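Local coordinates for Lmo1076 protein (PDB 3FI7) that is an autolysin, a secreted peptidoglycan hydrolase linked to virulence, whose catalytic N-acetylglucosaminidase domain of family GH73 is kept in an autoinhibited form until activation, at residues 40-45 with 50-55. Residues are numbered along the deposited sequence; the frame is centred on the assembly and turned at random.
Sequences QAMDLC and LYPSVM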
loop_
_atom_site.group_PDB
_atom_site.type_symbol
_atom_site.label_atom_id
_atom_site.label_comp_id
_atom_site.label_asym_id
_atom_site.label_seq_id
_atom_site.Cartn_x
_atom_site.Cartn_y
_atom_site.Cartn_z
ATOM N N GLN A 40 1.042 -9.462 -6.235
ATOM C CA GLN A 40 2.229 -9.518 -5.386
ATOM C C GLN A 40 1.858 -9.308 -3.928
ATOM O O GLN A 40 2.456 -9.907 -3.042
ATOM C CB GLN A 40 3.270 -8.482 -5.830
ATOM C CG GLN A 40 3.874 -8.778 -7.203
ATOM C CD GLN A 40 4.369 -7.518 -7.936
ATOM O OE1 GLN A 40 3.692 -6.471 -7.964
ATOM N NE2 GLN A 40 5.548 -7.624 -8.549
ATOM N N ALA A 41 0.856 -8.471 -3.676
ATOM C CA ALA A 41 0.430 -8.244 -2.302
ATOM C C ALA A 41 -0.179 -9.510 -1.699
ATOM O O ALA A 41 0.057 -9.823 -0.535
ATOM C CB ALA A 41 -0.549 -7.073 -2.213
ATOM N N MET A 42 -0.969 -10.233 -2.487
ATOM C CA MET A 42 -1.570 -11.474 -1.997
ATOM C C MET A 42 -0.482 -12.506 -1.667
ATOM O O MET A 42 -0.534 -13.164 -0.629
ATOM C CB MET A 42 -2.595 -12.045 -3.000
ATOM C CG MET A 42 -3.947 -11.328 -3.002
ATOM S SD MET A 42 -5.208 -12.051 -4.104
ATOM C CE MET A 42 -4.576 -11.588 -5.725
ATOM N N ASP A 43 0.507 -12.633 -2.545
ATOM C CA ASP A 43 1.595 -13.583 -2.328
ATOM C C ASP A 43 2.427 -13.235 -1.099
ATOM O O ASP A 43 2.678 -14.084 -0.263
ATOM C CB ASP A 43 2.504 -13.651 -3.551
ATOM C CG ASP A 43 1.769 -14.108 -4.787
ATOM O OD1 ASP A 43 0.664 -14.672 -4.630
ATOM O OD2 ASP A 43 2.292 -13.907 -5.910
ATOM N N LEU A 44 2.853 -11.982 -0.995
ATOM C CA LEU A 44 3.712 -11.579 0.108
ATOM C C LEU A 44 2.975 -11.631 1.436
ATOM O O LEU A 44 3.549 -12.020 2.451
ATOM C CB LEU A 44 4.262 -10.178 -0.121
ATOM C CG LEU A 44 5.248 -10.068 -1.271
ATOM C CD1 LEU A 44 5.354 -8.608 -1.700
ATOM C CD2 LEU A 44 6.614 -10.665 -0.875
ATOM N N CYS A 45 1.704 -11.238 1.434
ATOM C CA CYS A 45 0.944 -11.207 2.679
ATOM C C CYS A 45 0.605 -12.601 3.193
ATOM O O CYS A 45 0.337 -12.785 4.384
ATOM C CB CYS A 45 -0.309 -10.343 2.549
ATOM S SG CYS A 45 0.081 -8.580 2.528
ATOM N N LEU A 50 -0.090 -11.357 6.724
ATOM C CA LEU A 50 -0.649 -10.021 6.909
ATOM C C LEU A 50 -1.902 -9.873 6.041
ATOM O O LEU A 50 -2.193 -10.750 5.227
ATOM C CB LEU A 50 0.377 -8.976 6.487
ATOM C CG LEU A 50 1.775 -9.071 7.100
ATOM C CD1 LEU A 50 2.701 -8.043 6.461
ATOM C CD2 LEU A 50 1.703 -8.859 8.596
ATOM N N TYR A 51 -2.643 -8.778 6.204
ATOM C CA TYR A 51 -3.782 -8.497 5.308
ATOM C C TYR A 51 -3.335 -7.814 4.016
ATOM O O TYR A 51 -2.774 -6.714 4.051
ATOM C CB TYR A 51 -4.827 -7.597 5.982
ATOM C CG TYR A 51 -5.706 -8.273 7.004
ATOM C CD1 TYR A 51 -6.809 -9.015 6.611
ATOM C CD2 TYR A 51 -5.441 -8.153 8.374
ATOM C CE1 TYR A 51 -7.626 -9.635 7.547
ATOM C CE2 TYR A 51 -6.248 -8.766 9.315
ATOM C CZ TYR A 51 -7.340 -9.513 8.896
ATOM O OH TYR A 51 -8.155 -10.129 9.822
ATOM N N PRO A 52 -3.602 -8.450 2.866
ATOM C CA PRO A 52 -3.326 -7.835 1.562
ATOM C C PRO A 52 -4.106 -6.528 1.389
ATOM O O PRO A 52 -3.628 -5.585 0.751
ATOM C CB PRO A 52 -3.851 -8.872 0.558
ATOM C CG PRO A 52 -3.927 -10.137 1.291
ATOM C CD PRO A 52 -4.152 -9.810 2.742
ATOM N N SER A 53 -5.310 -6.474 1.946
ATOM C CA SER A 53 -6.133 -5.281 1.801
ATOM C C SER A 53 -5.445 -4.106 2.477
ATOM O O SER A 53 -5.495 -2.982 1.994
ATOM C CB SER A 53 -7.519 -5.491 2.405
ATOM O OG SER A 53 -7.410 -5.847 3.770
ATOM N N VAL A 54 -4.793 -4.376 3.600
ATOM C CA VAL A 54 -4.131 -3.323 4.353
ATOM C C VAL A 54 -2.844 -2.888 3.639
ATOM O O VAL A 54 -2.514 -1.700 3.589
ATOM C CB VAL A 54 -3.855 -3.779 5.802
ATOM C CG1 VAL A 54 -2.968 -2.781 6.536
ATOM C CG2 VAL A 54 -5.180 -3.987 6.539
ATOM N N MET A 55 -2.135 -3.850 3.061
ATOM C CA MET A 55 -0.925 -3.537 2.296
ATOM C C MET A 55 -1.215 -2.704 1.042
ATOM O O MET A 55 -0.494 -1.751 0.726
ATOM C CB MET A 55 -0.186 -4.816 1.895
ATOM C CG MET A 55 1.080 -4.536 1.082
ATOM S SD MET A 55 1.963 -6.018 0.530
ATOM C CE MET A 55 2.969 -6.366 1.970
#
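Cys-45 is the bump of this contact: its short side chain fits the hollow bordered by Leu-50, Pro-52 and Met-55. With SG anti to its carbonyl carbon (chi1 -74°), the sulfur reaches the start of the next helix, 3.6 Å from CA of Pro-52, and lies 4.0 Å from CB of Leu-50 in the connecting loop. A cysteine suits the place, being small and apolar enough for close backbone approach. Met-55 closes the hollow from one turn further along. Its CG is anti to the backbone N, and the chain runs extended before bending at chi3 (-85°), which brings CE to 3.7 Å from SG of Cys-45, while its SD rests 3.9 Å from CB of Ala-41. The small methyl of Ala-41 leaves room for this long, flexible side chain. Pro-52, in the first turn of its helix, lays its ring against the other helix, CG 3.8 Å from CB of Cys-45; more loosely, its CB touches CG of Met-42 at 4.3 Å. A rigid proline suits a first turn, where its lack of an N-H costs no helical bond. The turn between the helices is tied by a hydrogen bond from N of Leu-50 to O of Cys-45 (2.8 Å). Tyr-51 occupies the N-cap position of the second helix; its side chain points away from helix 29-47, and its hydroxyl is hydrogen-bonded to O of Ala-146. The contact thus joins the end of helix 29-47 to the start of helix 52-63 in the buried interior of the glucosaminidase domain. Helix 116-129 packs on Leu-44 and Met-55, and helix 149-156 covers Tyr-51 and Val-54.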